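Local coordinates for protein ribonucleoside triphosphate reductase (Lactobacillus leichmannii, PDB 1L1L) that reduces ribonucleoside triphosphates to 2'-deoxyribonucleoside triphosphates as a monomeric, allosterically regulated class II enzyme that depends on coenzyme B12, at residues Y31-L39 with G98-T106; I89-S97 with F422-Q432. One frame throughout, in Å; residues are numbered along the deposited sequence.

Contact 1 of 2, residues Y31-L39 with G98-T106; sequences YKRTYARWL and GRNLWISGT
Tyr35 and Trp102 mark the closest approach of the two backbones, with CA atoms 4.9 Å apart. Residues 31-39 leave the end of helix 27-32 and run as a loop into strand 38-39. Residues 98-106 form the short helix 98-103 and a type II beta turn, Ile103 to Thr106. In that turn Ile103 O accepts from both N and OG1 of Thr106. The contact is structural packing that closes the loop after helix 27-32 onto helix 98-103, within the ribonucleotide reductase alpha region.

Arg37 and Trp102 carry much of the contact. The arginine chain is extended at chi2 and bends at chi3 (68°), which brings NH1 over one face of the indole. CZ stands 4.8 Å from the centroid of the six-membered ring, a cation-pi contact. The two planes are steeply inclined, 65° apart, so this is not a flat stack. Arg37 CG lies over the same ring in a CH-pi contact. NH1 also donates to Trp102 O at 3.0 Å, a bent bond of 136° with the oxygen well out of the guanidinium plane. Thr106 CG2 packs over a face of the guanidinium, 3.3 Å from Arg37 NE.

Tyr35 meets the preceding helical turn. Leu101 CD1 sits over one ring face, 4.0 Å from the ring centroid, while Thr34 CG2 lies against the opposite face. Tyr35 CE2 comes within 3.3 Å of Gly98 O.

Helix 551-557 packs on Tyr35 through Thr552, Val553 and Leu556. Helix 48-60 lies alongside, where Arg54 touches Arg37 and Thr106 and hydrogen-bonds to Leu101 O and Ser104 O.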
loop_
_atom_site.group_PDB
_atom_site.type_symbol
_atom_site.label_atom_id
_atom_site.label_comp_id
_atom_site.label_asym_id
_atom_site.label_seq_id
_atom_site.Cartn_x
_atom_site.Cartn_y
_atom_site.Cartn_z
ATOM N N TYR A 31 11.941 -12.934 2.901
ATOM C CA TYR A 31 10.971 -13.416 3.863
ATOM C C TYR A 31 11.489 -13.304 5.299
ATOM O O TYR A 31 10.790 -12.807 6.183
ATOM C CB TYR A 31 10.602 -14.878 3.565
ATOM C CG TYR A 31 10.103 -15.596 4.791
ATOM C CD1 TYR A 31 8.911 -15.213 5.419
ATOM C CD2 TYR A 31 10.862 -16.614 5.383
ATOM C CE1 TYR A 31 8.490 -15.829 6.613
ATOM C CE2 TYR A 31 10.452 -17.223 6.570
ATOM C CZ TYR A 31 9.273 -16.830 7.176
ATOM O OH TYR A 31 8.887 -17.438 8.350
ATOM N N LYS A 32 12.715 -13.767 5.521
ATOM C CA LYS A 32 13.324 -13.754 6.844
ATOM C C LYS A 32 13.455 -12.399 7.509
ATOM O O LYS A 32 13.308 -12.275 8.720
ATOM C CB LYS A 32 14.710 -14.400 6.789
ATOM C CG LYS A 32 14.661 -15.882 6.532
ATOM C CD LYS A 32 13.929 -16.614 7.660
ATOM C CE LYS A 32 14.742 -16.631 8.941
ATOM N NZ LYS A 32 14.090 -17.472 9.972
ATOM N N ARG A 33 13.747 -11.376 6.720
ATOM C CA ARG A 33 13.908 -10.059 7.294
ATOM C C ARG A 33 12.663 -9.192 7.143
ATOM O O ARG A 33 12.701 -8.013 7.479
ATOM C CB ARG A 33 15.114 -9.371 6.650
ATOM C CG ARG A 33 14.951 -9.135 5.163
ATOM C CD ARG A 33 16.230 -8.588 4.535
ATOM N NE ARG A 33 16.740 -7.419 5.253
ATOM C CZ ARG A 33 17.537 -6.502 4.712
ATOM N NH1 ARG A 33 17.912 -6.615 3.443
ATOM N NH2 ARG A 33 17.955 -5.474 5.440
ATOM N N THR A 34 11.557 -9.770 6.673
ATOM C CA THR A 34 10.333 -8.997 6.473
ATOM C C THR A 34 9.042 -9.555 7.063
ATOM O O THR A 34 8.233 -8.805 7.616
ATOM C CB THR A 34 10.047 -8.779 4.975
ATOM O OG1 THR A 34 11.258 -8.435 4.298
ATOM C CG2 THR A 34 9.016 -7.655 4.788
ATOM N N TYR A 35 8.829 -10.861 6.934
ATOM C CA TYR A 35 7.588 -11.452 7.433
ATOM C C TYR A 35 7.715 -12.483 8.546
ATOM O O TYR A 35 6.702 -12.902 9.111
ATOM C CB TYR A 35 6.815 -12.071 6.268
ATOM C CG TYR A 35 6.605 -11.118 5.125
ATOM C CD1 TYR A 35 7.157 -11.383 3.873
ATOM C CD2 TYR A 35 5.889 -9.927 5.299
ATOM C CE1 TYR A 35 7.013 -10.491 2.820
ATOM C CE2 TYR A 35 5.737 -9.023 4.247
ATOM C CZ TYR A 35 6.304 -9.316 3.011
ATOM O OH TYR A 35 6.172 -8.446 1.952
ATOM N N ALA A 36 8.940 -12.888 8.866
ATOM C CA ALA A 36 9.154 -13.871 9.923
ATOM C C ALA A 36 9.100 -13.192 11.292
ATOM O O ALA A 36 9.997 -12.421 11.649
ATOM C CB ALA A 36 10.504 -14.570 9.730
ATOM N N ARG A 37 8.046 -13.467 12.056
ATOM C CA ARG A 37 7.915 -12.861 13.379
ATOM C C ARG A 37 8.850 -13.532 14.378
ATOM O O ARG A 37 9.247 -14.688 14.192
ATOM C CB ARG A 37 6.472 -12.967 13.881
ATOM C CG ARG A 37 5.451 -12.243 13.015
ATOM C CD ARG A 37 4.048 -12.353 13.603
ATOM N NE ARG A 37 3.896 -11.619 14.859
ATOM C CZ ARG A 37 3.859 -10.288 14.961
ATOM N NH1 ARG A 37 3.965 -9.519 13.880
ATOM N NH2 ARG A 37 3.713 -9.722 16.152
ATOM N N TRP A 38 9.206 -12.805 15.432
ATOM C CA TRP A 38 10.079 -13.344 16.469
ATOM C C TRP A 38 9.262 -14.191 17.441
ATOM O O TRP A 38 8.153 -13.817 17.829
ATOM C CB TRP A 38 10.782 -12.209 17.223
ATOM C CG TRP A 38 11.644 -12.690 18.362
ATOM C CD1 TRP A 38 11.325 -12.686 19.693
ATOM C CD2 TRP A 38 12.948 -13.276 18.266
ATOM N NE1 TRP A 38 12.348 -13.233 20.428
ATOM C CE2 TRP A 38 13.357 -13.604 19.578
ATOM C CE3 TRP A 38 13.811 -13.559 17.198
ATOM C CZ2 TRP A 38 14.591 -14.201 19.851
ATOM C CZ3 TRP A 38 15.037 -14.154 17.469
ATOM C CH2 TRP A 38 15.414 -14.466 18.787
ATOM N N LEU A 39 9.813 -15.339 17.820
ATOM C CA LEU A 39 9.148 -16.255 18.743
ATOM C C LEU A 39 9.932 -16.273 20.057
ATOM O O LEU A 39 10.920 -16.993 20.191
ATOM C CB LEU A 39 9.086 -17.659 18.128
ATOM C CG LEU A 39 8.405 -17.748 16.754
ATOM C CD1 LEU A 39 8.576 -19.135 16.154
ATOM C CD2 LEU A 39 6.932 -17.415 16.902
ATOM N N GLY A 98 1.473 -8.273 1.979
ATOM C CA GLY A 98 2.583 -8.322 2.913
ATOM C C GLY A 98 2.100 -8.107 4.342
ATOM O O GLY A 98 2.612 -8.731 5.275
ATOM N N ARG A 99 1.121 -7.222 4.521
ATOM C CA ARG A 99 0.586 -6.956 5.856
ATOM C C ARG A 99 0.000 -8.224 6.451
ATOM O O ARG A 99 0.224 -8.522 7.624
ATOM C CB ARG A 99 -0.500 -5.865 5.809
ATOM C CG ARG A 99 -1.427 -5.818 7.042
ATOM C CD ARG A 99 -0.669 -5.654 8.357
ATOM N NE ARG A 99 -0.007 -4.357 8.484
ATOM C CZ ARG A 99 -0.623 -3.225 8.812
ATOM N NH1 ARG A 99 -1.930 -3.220 9.054
ATOM N NH2 ARG A 99 0.068 -2.093 8.888
ATOM N N ASN A 100 -0.756 -8.957 5.639
ATOM C CA ASN A 100 -1.359 -10.206 6.092
ATOM C C ASN A 100 -0.259 -11.198 6.498
ATOM O O ASN A 100 -0.361 -11.848 7.539
ATOM C CB ASN A 100 -2.227 -10.812 4.981
ATOM C CG ASN A 100 -3.607 -10.166 4.884
ATOM O OD1 ASN A 100 -4.609 -10.742 5.321
ATOM N ND2 ASN A 100 -3.665 -8.968 4.313
ATOM N N LEU A 101 0.793 -11.317 5.690
ATOM C CA LEU A 101 1.864 -12.252 6.028
ATOM C C LEU A 101 2.505 -11.905 7.359
ATOM O O LEU A 101 2.958 -12.786 8.100
ATOM C CB LEU A 101 2.949 -12.297 4.941
ATOM C CG LEU A 101 2.585 -12.844 3.561
ATOM C CD1 LEU A 101 3.783 -12.781 2.638
ATOM C CD2 LEU A 101 2.095 -14.300 3.699
ATOM N N TRP A 102 2.527 -10.619 7.681
ATOM C CA TRP A 102 3.140 -10.177 8.920
ATOM C C TRP A 102 2.249 -10.207 10.154
ATOM O O TRP A 102 2.743 -10.431 11.256
ATOM C CB TRP A 102 3.703 -8.751 8.733
ATOM C CG TRP A 102 4.275 -8.139 9.985
ATOM C CD1 TRP A 102 3.716 -7.145 10.744
ATOM C CD2 TRP A 102 5.514 -8.480 10.620
ATOM N NE1 TRP A 102 4.535 -6.846 11.810
ATOM C CE2 TRP A 102 5.643 -7.652 11.759
ATOM C CE3 TRP A 102 6.528 -9.410 10.339
ATOM C CZ2 TRP A 102 6.748 -7.723 12.619
ATOM C CZ3 TRP A 102 7.630 -9.481 11.199
ATOM C CH2 TRP A 102 7.727 -8.640 12.323
ATOM N N ILE A 103 0.943 -10.010 9.980
ATOM C CA ILE A 103 0.055 -9.939 11.137
ATOM C C ILE A 103 -1.124 -10.923 11.201
ATOM O O ILE A 103 -1.776 -11.042 12.235
ATOM C CB ILE A 103 -0.497 -8.489 11.277
ATOM C CG1 ILE A 103 -0.628 -8.116 12.752
ATOM C CG2 ILE A 103 -1.836 -8.355 10.563
ATOM C CD1 ILE A 103 0.701 -7.865 13.427
ATOM N N SER A 104 -1.402 -11.616 10.106
ATOM C CA SER A 104 -2.513 -12.561 10.071
ATOM C C SER A 104 -2.287 -13.694 11.076
ATOM O O SER A 104 -1.247 -14.357 11.050
ATOM C CB SER A 104 -2.660 -13.129 8.653
ATOM O OG SER A 104 -3.828 -13.917 8.514
ATOM N N GLY A 105 -3.258 -13.893 11.968
ATOM C CA GLY A 105 -3.170 -14.958 12.956
ATOM C C GLY A 105 -2.356 -14.639 14.195
ATOM O O GLY A 105 -2.044 -15.537 14.976
ATOM N N THR A 106 -2.015 -13.367 14.384
ATOM C CA THR A 106 -1.224 -12.954 15.540
ATOM C C THR A 106 -2.096 -12.398 16.657
ATOM O O THR A 106 -3.264 -12.080 16.451
ATOM C CB THR A 106 -0.198 -11.867 15.166
ATOM O OG1 THR A 106 -0.889 -10.707 14.694
ATOM C CG2 THR A 106 0.736 -12.367 14.092
#

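Contact 2 of 2, residues I89-S97 with F422-Q432; sequences IYGLGATPS and FEVFPLIAEEQ
Thr95 and Glu423 form the central hydrogen-bonded pair of a short antiparallel ladder. Thr95 N donates to Glu423 O at 2.7 Å, and Glu423 N returns a bond to Thr95 O at 2.8 Å. Both donors lie nearly in line with the C=O bond they meet. One pair further on, Ala94 and Val424 are non-hydrogen-bonded, and Ala94 CB rests 4.0 Å from Val424 CG2. The ladder ends at Gly93 O, which accepts from Phe425 N.

The Phe422 ring lies against strand 94-96. Its CG is anti to the backbone N (chi1 -166°), which turns one face to the Thr95 carbonyl, with O 3.6 Å from the ring plane and over its centre. Ala94 CB and Pro96 CB touch the same ring at CE2 and CE1.

Phe425 uses a ring edge instead: Leu92 O lies near its plane, 3.4 Å from CD2. Ile428 CG2 packs on Leu92 O and Gly93 CA. At Gly93 the loop before strand 94-96 passes close to helix 426-431, with its CA 3.9 Å from Ala429 CA.

Helix 72-90 closes in a Schellman motif at Leu92. Just before it, Gln432 NE2 gives Gly91 O a bond of 3.0 Å that follows one lone pair of the carbonyl. Gln432 NE2 also donates to Lys20 O, and the Gly91 backbone bonds to His22.

Strand 94-96 is the outer strand of a mixed sheet, and strand 421-424 pairs on its other side with 471-474. Helix 551-557 packs on Thr95, Phe425 and Ile428, helix 436-450 on Pro96, Phe422 and Val424.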
loop_
_atom_site.group_PDB
_atom_site.type_symbol
_atom_site.label_atom_id
_atom_site.label_comp_id
_atom_site.label_asym_id
_atom_site.label_seq_id
_atom_site.Cartn_x
_atom_site.Cartn_y
_atom_site.Cartn_z
ATOM N N ILE A 89 -0.259 -21.185 -0.801
ATOM C CA ILE A 89 0.608 -20.117 -0.311
ATOM C C ILE A 89 2.005 -20.620 0.011
ATOM O O ILE A 89 2.990 -19.979 -0.338
ATOM C CB ILE A 89 0.001 -19.450 0.939
ATOM C CG1 ILE A 89 -1.367 -18.849 0.580
ATOM C CG2 ILE A 89 0.937 -18.351 1.463
ATOM C CD1 ILE A 89 -2.158 -18.380 1.773
ATOM N N TYR A 90 2.096 -21.772 0.673
ATOM C CA TYR A 90 3.401 -22.343 1.019
ATOM C C TYR A 90 4.258 -22.480 -0.222
ATOM O O TYR A 90 5.476 -22.281 -0.171
ATOM C CB TYR A 90 3.235 -23.733 1.655
ATOM C CG TYR A 90 4.533 -24.390 2.082
ATOM C CD1 TYR A 90 5.210 -23.972 3.229
ATOM C CD2 TYR A 90 5.100 -25.418 1.324
ATOM C CE1 TYR A 90 6.422 -24.564 3.612
ATOM C CE2 TYR A 90 6.309 -26.013 1.695
ATOM C CZ TYR A 90 6.961 -25.581 2.833
ATOM O OH TYR A 90 8.165 -26.154 3.178
ATOM N N GLY A 91 3.617 -22.850 -1.329
ATOM C CA GLY A 91 4.316 -23.030 -2.586
ATOM C C GLY A 91 4.587 -21.725 -3.311
ATOM O O GLY A 91 5.271 -21.706 -4.337
ATOM N N LEU A 92 4.030 -20.638 -2.786
ATOM C CA LEU A 92 4.217 -19.307 -3.364
ATOM C C LEU A 92 3.546 -19.096 -4.715
ATOM O O LEU A 92 3.932 -18.207 -5.478
ATOM C CB LEU A 92 5.713 -18.985 -3.460
ATOM C CG LEU A 92 6.372 -18.740 -2.097
ATOM C CD1 LEU A 92 7.879 -18.579 -2.262
ATOM C CD2 LEU A 92 5.764 -17.486 -1.447
ATOM N N GLY A 93 2.531 -19.905 -5.011
ATOM C CA GLY A 93 1.816 -19.754 -6.263
ATOM C C GLY A 93 0.847 -18.588 -6.153
ATOM O O GLY A 93 0.337 -18.084 -7.151
ATOM N N ALA A 94 0.593 -18.176 -4.918
ATOM C CA ALA A 94 -0.301 -17.069 -4.620
ATOM C C ALA A 94 -0.024 -16.678 -3.178
ATOM O O ALA A 94 0.549 -17.459 -2.427
ATOM C CB ALA A 94 -1.762 -17.489 -4.790
ATOM N N THR A 95 -0.412 -15.468 -2.789
ATOM C CA THR A 95 -0.167 -15.022 -1.425
ATOM C C THR A 95 -1.015 -13.815 -1.044
ATOM O O THR A 95 -1.470 -13.077 -1.906
ATOM C CB THR A 95 1.314 -14.638 -1.246
ATOM O OG1 THR A 95 1.569 -14.256 0.112
ATOM C CG2 THR A 95 1.651 -13.477 -2.147
ATOM N N PRO A 96 -1.270 -13.624 0.259
ATOM C CA PRO A 96 -2.065 -12.457 0.637
ATOM C C PRO A 96 -1.099 -11.272 0.646
ATOM O O PRO A 96 0.062 -11.418 0.247
ATOM C CB PRO A 96 -2.568 -12.810 2.027
ATOM C CG PRO A 96 -1.475 -13.657 2.570
ATOM C CD PRO A 96 -1.097 -14.535 1.403
ATOM N N SER A 97 -1.562 -10.115 1.101
ATOM C CA SER A 97 -0.707 -8.931 1.138
ATOM C C SER A 97 0.426 -9.077 2.150
ATOM O O SER A 97 0.353 -9.889 3.076
ATOM C CB SER A 97 -1.541 -7.698 1.496
ATOM O OG SER A 97 -1.981 -7.760 2.840
ATOM N N PHE A 422 -5.276 -9.629 -2.641
ATOM C CA PHE A 422 -4.706 -10.964 -2.627
ATOM C C PHE A 422 -3.981 -11.069 -3.950
ATOM O O PHE A 422 -4.536 -10.724 -4.986
ATOM C CB PHE A 422 -5.793 -12.024 -2.552
ATOM C CG PHE A 422 -5.269 -13.376 -2.197
ATOM C CD1 PHE A 422 -5.117 -13.744 -0.870
ATOM C CD2 PHE A 422 -4.883 -14.265 -3.193
ATOM C CE1 PHE A 422 -4.582 -14.993 -0.530
ATOM C CE2 PHE A 422 -4.342 -15.518 -2.864
ATOM C CZ PHE A 422 -4.196 -15.872 -1.530
ATOM N N GLU A 423 -2.740 -11.540 -3.925
ATOM C CA GLU A 423 -1.969 -11.636 -5.151
ATOM C C GLU A 423 -1.712 -13.059 -5.650
ATOM O O GLU A 423 -1.336 -13.954 -4.888
ATOM C CB GLU A 423 -0.640 -10.903 -4.982
ATOM C CG GLU A 423 0.035 -10.565 -6.291
ATOM C CD GLU A 423 0.749 -9.220 -6.241
ATOM O OE1 GLU A 423 1.602 -9.038 -5.347
ATOM O OE2 GLU A 423 0.460 -8.352 -7.095
ATOM N N VAL A 424 -1.928 -13.238 -6.944
ATOM C CA VAL A 424 -1.730 -14.513 -7.604
ATOM C C VAL A 424 -0.662 -14.383 -8.687
ATOM O O VAL A 424 -0.587 -13.378 -9.405
ATOM C CB VAL A 424 -3.053 -15.012 -8.220
ATOM C CG1 VAL A 424 -2.825 -16.326 -8.982
ATOM C CG2 VAL A 424 -4.079 -15.218 -7.110
ATOM N N PHE A 425 0.197 -15.393 -8.768
ATOM C CA PHE A 425 1.262 -15.432 -9.756
ATOM C C PHE A 425 0.914 -16.601 -10.687
ATOM O O PHE A 425 1.307 -17.747 -10.436
ATOM C CB PHE A 425 2.612 -15.695 -9.081
ATOM C CG PHE A 425 2.958 -14.717 -7.987
ATOM C CD1 PHE A 425 3.088 -13.359 -8.257
ATOM C CD2 PHE A 425 3.180 -15.163 -6.688
ATOM C CE1 PHE A 425 3.439 -12.455 -7.234
ATOM C CE2 PHE A 425 3.527 -14.277 -5.666
ATOM C CZ PHE A 425 3.657 -12.915 -5.943
ATOM N N PRO A 426 0.156 -16.325 -11.756
ATOM C CA PRO A 426 -0.279 -17.319 -12.747
ATOM C C PRO A 426 0.774 -18.342 -13.179
ATOM O O PRO A 426 0.542 -19.548 -13.082
ATOM C CB PRO A 426 -0.765 -16.453 -13.907
ATOM C CG PRO A 426 -1.385 -15.291 -13.194
ATOM C CD PRO A 426 -0.386 -14.989 -12.080
ATOM N N LEU A 427 1.919 -17.870 -13.664
ATOM C CA LEU A 427 2.972 -18.779 -14.106
ATOM C C LEU A 427 3.403 -19.748 -13.010
ATOM O O LEU A 427 3.478 -20.963 -13.233
ATOM C CB LEU A 427 4.186 -17.994 -14.605
ATOM C CG LEU A 427 5.286 -18.818 -15.281
ATOM C CD1 LEU A 427 4.692 -19.646 -16.419
ATOM C CD2 LEU A 427 6.368 -17.884 -15.814
ATOM N N ILE A 428 3.671 -19.217 -11.821
ATOM C CA ILE A 428 4.105 -20.044 -10.705
ATOM C C ILE A 428 3.026 -21.005 -10.201
ATOM O O ILE A 428 3.311 -22.167 -9.891
ATOM C CB ILE A 428 4.605 -19.164 -9.545
ATOM C CG1 ILE A 428 5.785 -18.309 -10.029
ATOM C CG2 ILE A 428 5.024 -20.034 -8.373
ATOM C CD1 ILE A 428 6.288 -17.326 -9.010
ATOM N N ALA A 429 1.788 -20.538 -10.114
ATOM C CA ALA A 429 0.711 -21.404 -9.650
ATOM C C ALA A 429 0.597 -22.616 -10.583
ATOM O O ALA A 429 0.468 -23.747 -10.130
ATOM C CB ALA A 429 -0.603 -20.640 -9.618
ATOM N N GLU A 430 0.662 -22.360 -11.887
ATOM C CA GLU A 430 0.574 -23.410 -12.899
ATOM C C GLU A 430 1.734 -24.398 -12.792
ATOM O O GLU A 430 1.532 -25.609 -12.880
ATOM C CB GLU A 430 0.560 -22.789 -14.299
ATOM C CG GLU A 430 -0.710 -22.020 -14.624
ATOM C CD GLU A 430 -0.707 -21.461 -16.029
ATOM O OE1 GLU A 430 -1.809 -21.250 -16.578
ATOM O OE2 GLU A 430 0.388 -21.219 -16.586
ATOM N N GLU A 431 2.943 -23.872 -12.609
ATOM C CA GLU A 431 4.136 -24.704 -12.480
ATOM C C GLU A 431 4.087 -25.532 -11.189
ATOM O O GLU A 431 4.748 -26.569 -11.084
ATOM C CB GLU A 431 5.394 -23.824 -12.517
ATOM C CG GLU A 431 5.552 -23.049 -13.829
ATOM C CD GLU A 431 6.700 -22.051 -13.808
ATOM O OE1 GLU A 431 6.764 -21.232 -12.863
ATOM O OE2 GLU A 431 7.536 -22.079 -14.742
ATOM N N GLN A 432 3.300 -25.078 -10.213
ATOM C CA GLN A 432 3.146 -25.796 -8.946
ATOM C C GLN A 432 1.992 -26.796 -9.031
ATOM O O GLN A 432 1.526 -27.308 -8.013
ATOM C CB GLN A 432 2.893 -24.827 -7.791
ATOM C CG GLN A 432 4.134 -24.055 -7.359
ATOM C CD GLN A 432 5.110 -24.922 -6.598
ATOM O OE1 GLN A 432 5.445 -26.019 -7.035
ATOM N NE2 GLN A 432 5.572 -24.435 -5.453
#

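Contacts 1 and 2 are joined by continuous chain: strand 94-96 runs through Ser97 into helix 98-103. Ser97 OG accepts from Asn100 ND2 at this junction. The contact centres lie about 17 Å apart, but the two touch. Leu101 CD2 packs 3.6 Å from Thr95 OG1 and 3.8 Å from Pro96 CG. The other methyl of Leu101 is turned to contact 1. Helix 551-557 bridges the pair: its Val553 touches Tyr35 in contact 1 and Thr95 and Phe425 in contact 2. Tyr446 is also shared: its OH is hydrogen-bonded to Asn100 OD1 and its ring meets that of Phe422. Strand 421-424 follows Cys419, which is disulfide-bonded to Cys119, probably the redox pair of the active site.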